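Local coordinates for protein putative fimbrium tip subunit Fim1C (Bacteroides ovatus, PDB 4EPS) that probably forms part of the tip of fimbriae, the filamentous surface appendages that mediate cell adhesion and biofilm formation, at residues A[88-93]-A[135-140]; A[124-129]-A[208-213]; A[336-341]-A[503-508]. All coordinates share one frame; numbering follows the deposited sequence. Where two conformers were deposited one is given.

Contact 1: residues A[88-93]-A[135-140]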
loop_
_atom_site.group_PDB
_atom_site.type_symbol
_atom_site.label_atom_id
_atom_site.label_comp_id
_atom_site.label_asym_id
_atom_site.label_seq_id
_atom_site.Cartn_x
_atom_site.Cartn_y
_atom_site.Cartn_z
ATOM N N PHE A 88 -21.550 47.279 -34.532
ATOM C CA PHE A 88 -20.553 46.367 -35.094
ATOM C C PHE A 88 -20.878 44.948 -34.682
ATOM O O PHE A 88 -21.374 44.724 -33.570
ATOM C CB PHE A 88 -19.099 46.727 -34.677
ATOM C CG PHE A 88 -18.640 48.071 -35.214
ATOM C CD1 PHE A 88 -18.916 49.245 -34.520
ATOM C CD2 PHE A 88 -17.957 48.160 -36.421
ATOM C CE1 PHE A 88 -18.500 50.484 -35.019
ATOM C CE2 PHE A 88 -17.508 49.391 -36.896
ATOM C CZ PHE A 88 -17.795 50.546 -36.199
ATOM N N TYR A 89 -20.597 43.992 -35.578
ATOM C CA TYR A 89 -20.865 42.562 -35.336
ATOM C C TYR A 89 -19.694 41.741 -35.769
ATOM O O TYR A 89 -19.093 42.046 -36.809
ATOM C CB TYR A 89 -22.098 42.089 -36.141
ATOM C CG TYR A 89 -23.384 42.787 -35.806
ATOM C CD1 TYR A 89 -23.745 43.971 -36.448
ATOM C CD2 TYR A 89 -24.265 42.255 -34.871
ATOM C CE1 TYR A 89 -24.939 44.622 -36.146
ATOM C CE2 TYR A 89 -25.468 42.893 -34.567
ATOM C CZ TYR A 89 -25.803 44.067 -35.219
ATOM O OH TYR A 89 -26.990 44.684 -34.945
ATOM N N ALA A 90 -19.384 40.674 -35.036
ATOM C CA ALA A 90 -18.301 39.790 -35.480
ATOM C C ALA A 90 -18.720 38.333 -35.347
ATOM O O ALA A 90 -19.550 37.998 -34.499
ATOM C CB ALA A 90 -17.023 40.043 -34.696
ATOM N N TYR A 91 -18.136 37.473 -36.180
ATOM C CA TYR A 91 -18.399 36.031 -36.091
ATOM C C TYR A 91 -17.140 35.266 -36.409
ATOM O O TYR A 91 -16.244 35.751 -37.113
ATOM C CB TYR A 91 -19.562 35.582 -37.024
ATOM C CG TYR A 91 -19.143 35.530 -38.479
ATOM C CD1 TYR A 91 -18.975 36.700 -39.218
ATOM C CD2 TYR A 91 -18.798 34.323 -39.085
ATOM C CE1 TYR A 91 -18.535 36.665 -40.540
ATOM C CE2 TYR A 91 -18.306 34.281 -40.389
ATOM C CZ TYR A 91 -18.193 35.455 -41.119
ATOM O OH TYR A 91 -17.693 35.438 -42.397
ATOM N N TYR A 92 -17.122 34.034 -35.934
ATOM C CA TYR A 92 -16.069 33.061 -36.154
ATOM C C TYR A 92 -16.722 31.718 -36.532
ATOM O O TYR A 92 -17.681 31.350 -35.857
ATOM C CB TYR A 92 -15.251 32.896 -34.852
ATOM C CG TYR A 92 -14.252 31.762 -34.948
ATOM C CD1 TYR A 92 -14.619 30.451 -34.636
ATOM C CD2 TYR A 92 -12.961 31.983 -35.433
ATOM C CE1 TYR A 92 -13.735 29.391 -34.820
ATOM C CE2 TYR A 92 -12.057 30.934 -35.583
ATOM C CZ TYR A 92 -12.451 29.642 -35.278
ATOM O OH TYR A 92 -11.563 28.615 -35.429
ATOM N N PRO A 93 -16.135 30.886 -37.420
ATOM C CA PRO A 93 -14.978 31.161 -38.292
ATOM C C PRO A 93 -15.412 31.882 -39.554
ATOM O O PRO A 93 -16.489 31.595 -40.094
ATOM C CB PRO A 93 -14.430 29.757 -38.596
ATOM C CG PRO A 93 -15.678 28.861 -38.584
ATOM C CD PRO A 93 -16.696 29.535 -37.670
HETATM N N MSE A 135 -19.363 30.850 -33.700
HETATM C CA MSE A 135 -19.443 31.829 -32.607
HETATM C C MSE A 135 -19.827 33.171 -33.148
HETATM O O MSE A 135 -19.301 33.583 -34.186
HETATM C CB MSE A 135 -18.096 31.968 -31.884
HETATM C CG MSE A 135 -17.648 30.740 -31.159
HETATM SE SE MSE A 135 -15.915 31.193 -30.409
HETATM C CE MSE A 135 -14.956 29.700 -31.096
ATOM N N THR A 136 -20.732 33.879 -32.467
ATOM C CA THR A 136 -21.162 35.193 -32.954
ATOM C C THR A 136 -21.253 36.216 -31.835
ATOM O O THR A 136 -21.418 35.854 -30.672
ATOM C CB THR A 136 -22.562 35.071 -33.615
ATOM O OG1 THR A 136 -23.495 34.610 -32.623
ATOM C CG2 THR A 136 -22.570 34.143 -34.854
ATOM N N SER A 137 -21.236 37.490 -32.208
ATOM C CA SER A 137 -21.444 38.604 -31.281
ATOM C C SER A 137 -22.817 39.223 -31.499
ATOM O O SER A 137 -23.431 39.050 -32.559
ATOM C CB SER A 137 -20.368 39.679 -31.483
ATOM O OG SER A 137 -20.738 40.577 -32.522
ATOM N N ASN A 138 -23.253 40.031 -30.541
ATOM C CA ASN A 138 -24.433 40.871 -30.716
ATOM C C ASN A 138 -23.897 42.257 -31.112
ATOM O O ASN A 138 -22.693 42.366 -31.357
ATOM C CB ASN A 138 -25.309 40.872 -29.465
ATOM C CG ASN A 138 -26.114 39.601 -29.360
ATOM O OD1 ASN A 138 -26.671 39.088 -30.338
ATOM N ND2 ASN A 138 -26.157 39.040 -28.189
ATOM N N ALA A 139 -24.766 43.266 -31.256
ATOM C CA ALA A 139 -24.411 44.638 -31.638
ATOM C C ALA A 139 -23.413 45.222 -30.623
ATOM O O ALA A 139 -23.691 45.241 -29.422
ATOM C CB ALA A 139 -25.670 45.501 -31.715
ATOM N N THR A 140 -22.269 45.652 -31.114
ATOM C CA THR A 140 -21.162 46.146 -30.282
ATOM C C THR A 140 -20.826 47.585 -30.654
ATOM O O THR A 140 -20.763 47.915 -31.828
ATOM C CB THR A 140 -19.937 45.214 -30.469
ATOM O OG1 THR A 140 -20.358 43.859 -30.262
ATOM C CG2 THR A 140 -18.775 45.543 -29.528
#

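Contact 2: residues A[124-129]-A[208-213]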
loop_
_atom_site.group_PDB
_atom_site.type_symbol
_atom_site.label_atom_id
_atom_site.label_comp_id
_atom_site.label_asym_id
_atom_site.label_seq_id
_atom_site.Cartn_x
_atom_site.Cartn_y
_atom_site.Cartn_z
ATOM N N SER A 124 -12.548 14.960 -35.325
ATOM C CA SER A 124 -11.451 14.249 -34.654
ATOM C C SER A 124 -10.116 15.020 -34.572
ATOM O O SER A 124 -9.217 14.559 -33.885
ATOM C CB SER A 124 -11.219 12.879 -35.289
ATOM O OG SER A 124 -10.826 13.038 -36.641
ATOM N N ASP A 125 -9.979 16.163 -35.233
ATOM C CA ASP A 125 -8.753 16.938 -35.058
ATOM C C ASP A 125 -9.101 18.401 -34.808
ATOM O O ASP A 125 -10.249 18.809 -35.052
ATOM C CB ASP A 125 -7.769 16.762 -36.233
ATOM C CG ASP A 125 -8.350 17.106 -37.578
ATOM O OD1 ASP A 125 -8.586 18.297 -37.829
ATOM O OD2 ASP A 125 -8.580 16.176 -38.377
ATOM N N GLN A 126 -8.122 19.185 -34.296
ATOM C CA GLN A 126 -8.329 20.592 -33.951
ATOM C C GLN A 126 -8.929 21.379 -35.094
ATOM O O GLN A 126 -9.880 22.106 -34.841
ATOM C CB GLN A 126 -7.045 21.272 -33.447
ATOM C CG GLN A 126 -6.758 20.915 -31.983
ATOM C CD GLN A 126 -5.614 21.685 -31.366
ATOM O OE1 GLN A 126 -4.439 21.497 -31.712
ATOM N NE2 GLN A 126 -5.930 22.528 -30.390
ATOM N N LYS A 127 -8.449 21.185 -36.348
ATOM C CA LYS A 127 -8.980 21.915 -37.504
ATOM C C LYS A 127 -10.403 21.496 -37.865
ATOM O O LYS A 127 -11.198 22.359 -38.200
ATOM C CB LYS A 127 -8.083 21.764 -38.748
ATOM C CG LYS A 127 -6.856 22.667 -38.688
ATOM C CD LYS A 127 -6.233 22.893 -40.065
ATOM C CE LYS A 127 -5.436 24.180 -40.143
ATOM N NZ LYS A 127 -4.173 24.127 -39.355
ATOM N N ALA A 128 -10.711 20.188 -37.850
ATOM C CA ALA A 128 -12.056 19.706 -38.207
ATOM C C ALA A 128 -13.099 20.214 -37.185
ATOM O O ALA A 128 -14.226 20.516 -37.550
ATOM C CB ALA A 128 -12.067 18.191 -38.262
ATOM N N TYR A 129 -12.696 20.337 -35.917
ATOM C CA TYR A 129 -13.578 20.832 -34.861
ATOM C C TYR A 129 -13.761 22.360 -34.989
ATOM O O TYR A 129 -14.903 22.851 -35.012
ATOM C CB TYR A 129 -12.966 20.470 -33.506
ATOM C CG TYR A 129 -13.779 20.913 -32.305
ATOM C CD1 TYR A 129 -13.681 22.213 -31.815
ATOM C CD2 TYR A 129 -14.626 20.025 -31.646
ATOM C CE1 TYR A 129 -14.415 22.624 -30.704
ATOM C CE2 TYR A 129 -15.342 20.416 -30.516
ATOM C CZ TYR A 129 -15.245 21.720 -30.058
ATOM O OH TYR A 129 -15.903 22.109 -28.919
ATOM N N SER A 208 -16.846 10.721 -35.228
ATOM C CA SER A 208 -15.458 10.988 -34.829
ATOM C C SER A 208 -15.349 12.251 -33.967
ATOM O O SER A 208 -15.094 13.340 -34.487
ATOM C CB SER A 208 -14.562 11.083 -36.064
ATOM O OG SER A 208 -14.759 9.956 -36.901
ATOM N N PRO A 209 -15.565 12.118 -32.643
ATOM C CA PRO A 209 -15.458 13.295 -31.769
ATOM C C PRO A 209 -14.023 13.733 -31.585
ATOM O O PRO A 209 -13.088 13.006 -31.942
ATOM C CB PRO A 209 -16.051 12.831 -30.423
ATOM C CG PRO A 209 -16.114 11.356 -30.487
ATOM C CD PRO A 209 -15.825 10.879 -31.875
ATOM N N TYR A 210 -13.852 14.902 -31.004
ATOM C CA TYR A 210 -12.528 15.412 -30.695
ATOM C C TYR A 210 -12.058 14.785 -29.400
ATOM O O TYR A 210 -12.786 14.827 -28.408
ATOM C CB TYR A 210 -12.539 16.948 -30.597
ATOM C CG TYR A 210 -11.184 17.501 -30.211
ATOM C CD1 TYR A 210 -10.137 17.532 -31.127
ATOM C CD2 TYR A 210 -10.922 17.908 -28.909
ATOM C CE1 TYR A 210 -8.862 17.947 -30.755
ATOM C CE2 TYR A 210 -9.650 18.341 -28.527
ATOM C CZ TYR A 210 -8.625 18.371 -29.459
ATOM O OH TYR A 210 -7.371 18.808 -29.103
ATOM N N TYR A 211 -10.843 14.192 -29.392
ATOM C CA TYR A 211 -10.326 13.612 -28.157
ATOM C C TYR A 211 -9.353 14.591 -27.501
ATOM O O TYR A 211 -8.332 14.953 -28.094
ATOM C CB TYR A 211 -9.640 12.249 -28.393
ATOM C CG TYR A 211 -9.034 11.672 -27.132
ATOM C CD1 TYR A 211 -9.834 11.331 -26.039
ATOM C CD2 TYR A 211 -7.653 11.514 -27.007
ATOM C CE1 TYR A 211 -9.278 10.821 -24.865
ATOM C CE2 TYR A 211 -7.085 11.014 -25.832
ATOM C CZ TYR A 211 -7.899 10.665 -24.767
ATOM O OH TYR A 211 -7.328 10.203 -23.606
ATOM N N ASP A 212 -9.664 15.004 -26.280
ATOM C CA ASP A 212 -8.803 15.897 -25.498
ATOM C C ASP A 212 -7.900 15.014 -24.683
ATOM O O ASP A 212 -8.330 14.476 -23.668
ATOM C CB ASP A 212 -9.625 16.850 -24.611
ATOM C CG ASP A 212 -8.787 17.906 -23.878
ATOM O OD1 ASP A 212 -7.581 17.666 -23.647
ATOM O OD2 ASP A 212 -9.340 18.950 -23.527
ATOM N N ALA A 213 -6.661 14.836 -25.134
ATOM C CA ALA A 213 -5.711 13.936 -24.468
ATOM C C ALA A 213 -5.286 14.424 -23.080
ATOM O O ALA A 213 -5.014 13.588 -22.210
ATOM C CB ALA A 213 -4.491 13.709 -25.352
HETATM O O HOH W 1 -9.227 13.483 -31.634
#

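Contact 3: residues A[336-341]-A[503-508]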
loop_
_atom_site.group_PDB
_atom_site.type_symbol
_atom_site.label_atom_id
_atom_site.label_comp_id
_atom_site.label_asym_id
_atom_site.label_seq_id
_atom_site.Cartn_x
_atom_site.Cartn_y
_atom_site.Cartn_z
ATOM N N VAL A 336 7.533 -5.056 -19.469
ATOM C CA VAL A 336 6.546 -6.115 -19.674
ATOM C C VAL A 336 7.048 -7.023 -20.776
ATOM O O VAL A 336 7.470 -6.540 -21.818
ATOM C CB VAL A 336 5.145 -5.509 -20.043
ATOM C CG1 VAL A 336 4.186 -6.566 -20.615
ATOM C CG2 VAL A 336 4.512 -4.801 -18.839
HETATM N N MSE A 337 6.895 -8.333 -20.587
HETATM C CA MSE A 337 7.186 -9.296 -21.650
HETATM C C MSE A 337 5.863 -9.763 -22.266
HETATM O O MSE A 337 4.933 -10.120 -21.547
HETATM C CB MSE A 337 7.977 -10.496 -21.130
HETATM C CG MSE A 337 8.403 -11.429 -22.277
HETATM SE SE MSE A 337 9.413 -12.932 -21.592
HETATM C CE MSE A 337 7.988 -13.749 -20.595
ATOM N N SER A 338 5.827 -9.846 -23.585
ATOM C CA SER A 338 4.667 -10.257 -24.358
ATOM C C SER A 338 4.232 -11.682 -24.059
ATOM O O SER A 338 5.084 -12.543 -23.888
ATOM C CB SER A 338 5.011 -10.177 -25.857
ATOM O OG SER A 338 6.003 -11.149 -26.234
ATOM N N LEU A 339 2.904 -11.954 -24.105
ATOM C CA LEU A 339 2.397 -13.337 -24.148
ATOM C C LEU A 339 2.739 -13.925 -25.525
ATOM O O LEU A 339 2.783 -15.146 -25.711
ATOM C CB LEU A 339 0.865 -13.375 -23.972
ATOM C CG LEU A 339 0.310 -12.808 -22.659
ATOM C CD1 LEU A 339 -1.185 -13.141 -22.513
ATOM C CD2 LEU A 339 1.071 -13.340 -21.456
ATOM N N TYR A 340 2.879 -13.035 -26.508
ATOM C CA TYR A 340 3.230 -13.410 -27.882
ATOM C C TYR A 340 4.562 -14.122 -27.938
ATOM O O TYR A 340 5.538 -13.678 -27.316
ATOM C CB TYR A 340 3.304 -12.152 -28.770
ATOM C CG TYR A 340 3.733 -12.412 -30.209
ATOM C CD1 TYR A 340 5.086 -12.482 -30.558
ATOM C CD2 TYR A 340 2.791 -12.629 -31.212
ATOM C CE1 TYR A 340 5.487 -12.770 -31.865
ATOM C CE2 TYR A 340 3.182 -12.873 -32.534
ATOM C CZ TYR A 340 4.530 -12.948 -32.850
ATOM O OH TYR A 340 4.928 -13.193 -34.138
ATOM N N THR A 341 4.627 -15.208 -28.715
ATOM C CA THR A 341 5.911 -15.875 -28.987
ATOM C C THR A 341 5.795 -16.673 -30.289
ATOM O O THR A 341 4.809 -17.383 -30.511
ATOM C CB THR A 341 6.467 -16.721 -27.827
ATOM O OG1 THR A 341 7.780 -17.178 -28.189
ATOM C CG2 THR A 341 5.572 -17.925 -27.446
ATOM N N THR A 503 13.747 -17.959 -31.219
ATOM C CA THR A 503 12.472 -17.583 -30.600
ATOM C C THR A 503 12.397 -16.113 -30.301
ATOM O O THR A 503 13.342 -15.519 -29.764
ATOM C CB THR A 503 12.255 -18.399 -29.312
ATOM O OG1 THR A 503 12.290 -19.776 -29.667
ATOM C CG2 THR A 503 10.906 -18.103 -28.643
ATOM N N TYR A 504 11.235 -15.543 -30.600
ATOM C CA TYR A 504 10.914 -14.167 -30.254
ATOM C C TYR A 504 10.075 -14.056 -28.990
ATOM O O TYR A 504 9.075 -14.758 -28.837
ATOM C CB TYR A 504 10.080 -13.526 -31.378
ATOM C CG TYR A 504 10.877 -13.101 -32.584
ATOM C CD1 TYR A 504 11.506 -11.862 -32.623
ATOM C CD2 TYR A 504 10.938 -13.904 -33.724
ATOM C CE1 TYR A 504 12.208 -11.442 -33.749
ATOM C CE2 TYR A 504 11.647 -13.500 -34.852
ATOM C CZ TYR A 504 12.264 -12.260 -34.865
ATOM O OH TYR A 504 12.956 -11.840 -35.963
ATOM N N ARG A 505 10.434 -13.104 -28.146
ATOM C CA ARG A 505 9.620 -12.550 -27.054
ATOM C C ARG A 505 9.774 -11.036 -27.184
ATOM O O ARG A 505 10.885 -10.574 -27.440
ATOM C CB ARG A 505 10.068 -13.038 -25.665
ATOM C CG ARG A 505 9.624 -14.456 -25.321
ATOM C CD ARG A 505 8.166 -14.486 -24.857
ATOM N NE ARG A 505 7.741 -15.869 -24.642
ATOM C CZ ARG A 505 6.580 -16.227 -24.115
ATOM N NH1 ARG A 505 5.696 -15.304 -23.741
ATOM N NH2 ARG A 505 6.268 -17.508 -24.000
ATOM N N PHE A 506 8.689 -10.285 -27.125
ATOM C CA PHE A 506 8.782 -8.832 -27.213
ATOM C C PHE A 506 8.649 -8.237 -25.835
ATOM O O PHE A 506 8.041 -8.831 -24.940
ATOM C CB PHE A 506 7.703 -8.264 -28.162
ATOM C CG PHE A 506 8.067 -8.556 -29.600
ATOM C CD1 PHE A 506 7.704 -9.765 -30.199
ATOM C CD2 PHE A 506 8.794 -7.635 -30.351
ATOM C CE1 PHE A 506 8.088 -10.057 -31.520
ATOM C CE2 PHE A 506 9.167 -7.924 -31.675
ATOM C CZ PHE A 506 8.844 -9.148 -32.235
ATOM N N PHE A 507 9.229 -7.064 -25.672
ATOM C CA PHE A 507 9.155 -6.271 -24.460
ATOM C C PHE A 507 8.516 -4.909 -24.735
ATOM O O PHE A 507 8.603 -4.410 -25.852
ATOM C CB PHE A 507 10.568 -5.988 -23.941
ATOM C CG PHE A 507 11.196 -7.006 -23.013
ATOM C CD1 PHE A 507 11.082 -8.372 -23.273
ATOM C CD2 PHE A 507 12.023 -6.594 -21.972
ATOM C CE1 PHE A 507 11.743 -9.317 -22.470
ATOM C CE2 PHE A 507 12.679 -7.531 -21.158
ATOM C CZ PHE A 507 12.552 -8.883 -21.428
ATOM N N LEU A 508 7.998 -4.271 -23.688
ATOM C CA LEU A 508 7.573 -2.869 -23.750
ATOM C C LEU A 508 7.959 -2.232 -22.430
ATOM O O LEU A 508 8.112 -2.945 -21.437
ATOM C CB LEU A 508 6.074 -2.694 -24.103
ATOM C CG LEU A 508 4.966 -3.198 -23.156
ATOM C CD1 LEU A 508 4.880 -2.357 -21.850
ATOM C CD2 LEU A 508 3.614 -3.116 -23.879
HETATM O O HOH W 2 3.224 -16.839 -23.633
HETATM O O HOH W 3 8.710 -18.280 -25.791
#

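Contact 1: residues A[88-93]-A[135-140]
Tyr92 and Met135 form an antiparallel hydrogen-bonded pair between strands 87-92 and 135-145, neighbours in the fimbrillin-like beta domain. Their side chains rise from the same face of the sheet and run alongside each other. Tyr92 has CG anti to its backbone N (chi1 172°), which lays the ring beside Met135, present as selenomethionine. In the one of its two conformers described here, Met135 CE approaches Tyr92 CD1 at 3.6 Å, and the selenium sits oblique to the ring in a Met-aromatic contact that is less certain for the other conformer. Pro93, after a cis peptide bond, sets CB over the centre of one Tyr92 face, while Tyr92 OH reaches Asp44.

Tyr91 and Thr136 turn to the other face as a non-hydrogen-bonded pair. Tyr91 CB meets Thr136 CG2 at 4.0 Å, but the ring leads away to Phe110, and its OH bonds to Asn62. Thr136 OG1 is taken by Arg158.

Past Thr136 the regular backbone pairing gives way, and at Ser137 the side chain steps in: its short hydroxyl replaces a backbone acceptor, Ala90 N donating to Ser137 OG at 2.9 Å and 165°. The Tyr89 ring reaches obliquely to the following loop, bringing CE2 to 3.4 Å from Ala139 N and OH against the small Ala139 CB. The register has shifted by one residue when Phe88 and Thr140 pair through two backbone bonds. The loop is cinched at Asn138 O, which accepts from Ser137 OG at 2.9 Å and, from the opposite face of the carbonyl plane, from Thr140 OG1 at 3.0 Å.

Contact 2: residues A[124-129]-A[208-213]
An N-capped helix start meets a beta strand here: Ser124, just ahead of helix 126-130, and Gln126 and Tyr129 within it pack against Tyr210 on strand 206-212. Tyr210 carries most of the contact. With CG anti to the backbone N (chi1 177°), its ring extends beneath the first turn, where CD1 lies 3.9 Å from Asp125 C and CE1 lies 3.8 Å from Gln126 N, both approached obliquely. A tyrosine suits this half-exposed place, its flat carbon frame covering backbone and its phenol end meeting the aliphatic part of Gln126, whose CG packs 3.6 Å from Tyr210 OH. Nearer the strand, Tyr129 CD2 rests 3.9 Å from Tyr210 CB. The two side chains cross at about a right angle, with their ring planes inclined at 54°, and Tyr129 also reaches Leu221 on strand 217-222. An alanine in place of Tyr210 would probably open a gap under the helix start and leave Gln126 CG and the backbone at Asp125 without the ring they pack on, the CB contact with Tyr129 remaining.

No direct hydrogen bond joins the segments. Ser124 CA instead makes a CH...O contact of 3.4 Å with Pro209 O, and a water bridges the backbones, donating to Ser124 O and accepting from Tyr211 N at 2.9 Å. Ser208 OG turns to Glu122.

Aspartate suits the N-cap position because Asp125 OD1 accepts from Ala128 N at 2.8 Å, met from above the carboxylate plane, and satisfies an amide of the first turn. Aspartate at the N-cap is a classic way to start a helix, here one seated on a strand through an aromatic side chain.

Contact 3: residues A[336-341]-A[503-508]
Val336 begins the antiparallel pairing of strand 334-338 with strand 502-509, exchanging two backbone hydrogen bonds with Leu508. Their branched side chains lie side by side on one face of the sheet, Val336 CB 3.6 Å from Leu508 CD1. Met337, a selenomethionine, turns to the other face, where its CG touches Phe507 CE1. The chain runs out extended as far as SE, which comes 3.8 Å from Arg505 CD, and bends only beyond it; Leu455 of helix 446-458 touches both residues.

At Ser338 the regular pairing changes. Its N still donates to Phe506 O, but the side chain takes over the return bond: Phe506 N donates to Ser338 OG at 3.0 Å. That hydroxyl sits between the backbone N and the carbonyl carbon (chi1 67°), from where it also donates in the carbonyl plane to Tyr340 O at 2.8 Å. Its one short hydroxyl can serve the partner strand and its own chain two residues on. Leu339 sets off away from the partner strand, although its carbonyl accepts from a water that in turn receives Arg505 NH1. Tyr340 sends its ring alongside Phe506, CE1 to CE1 at 3.8 Å, with the planes inclined at 62°.

At Thr341, OG1 donates to Tyr504 O at 2.8 Å, while CB lies over one face of the Arg505 guanidinium. At the edge of that group NH1 donates, nearly within its plane, to Ser338 O at 2.8 Å, and NE donates to a second water held by Thr341 OG1. The buried arginine is thus met by a carbonyl and waters, with Thr341 CB over one face; the carbonyl and water dipoles turned to it are likely to stabilise its positive charge.

How the contacts relate
From the N terminus, strand 87-92 comes first, and contact 1 closes a loop of 41 residues when strand 135-145 returns beside it. Inside that loop lies segment 124-129, which reaches forward to strand 206-212; contact 2 thereby closes a 78-residue loop, largely strand, and crosses contact 1 along the chain. The two do not touch, their nearest atoms being about 7 Å apart, but helix 126-130 is followed in the chain by strand 135-145. Contact 3 opens only after both have closed. Its 161-residue loop, rich in helix, brings the C-terminal strand 502-509 back beside strand 334-338, its neighbour in an antiparallel sheet. Contacts 1 and 3 lie on opposite sides of the chain's centre.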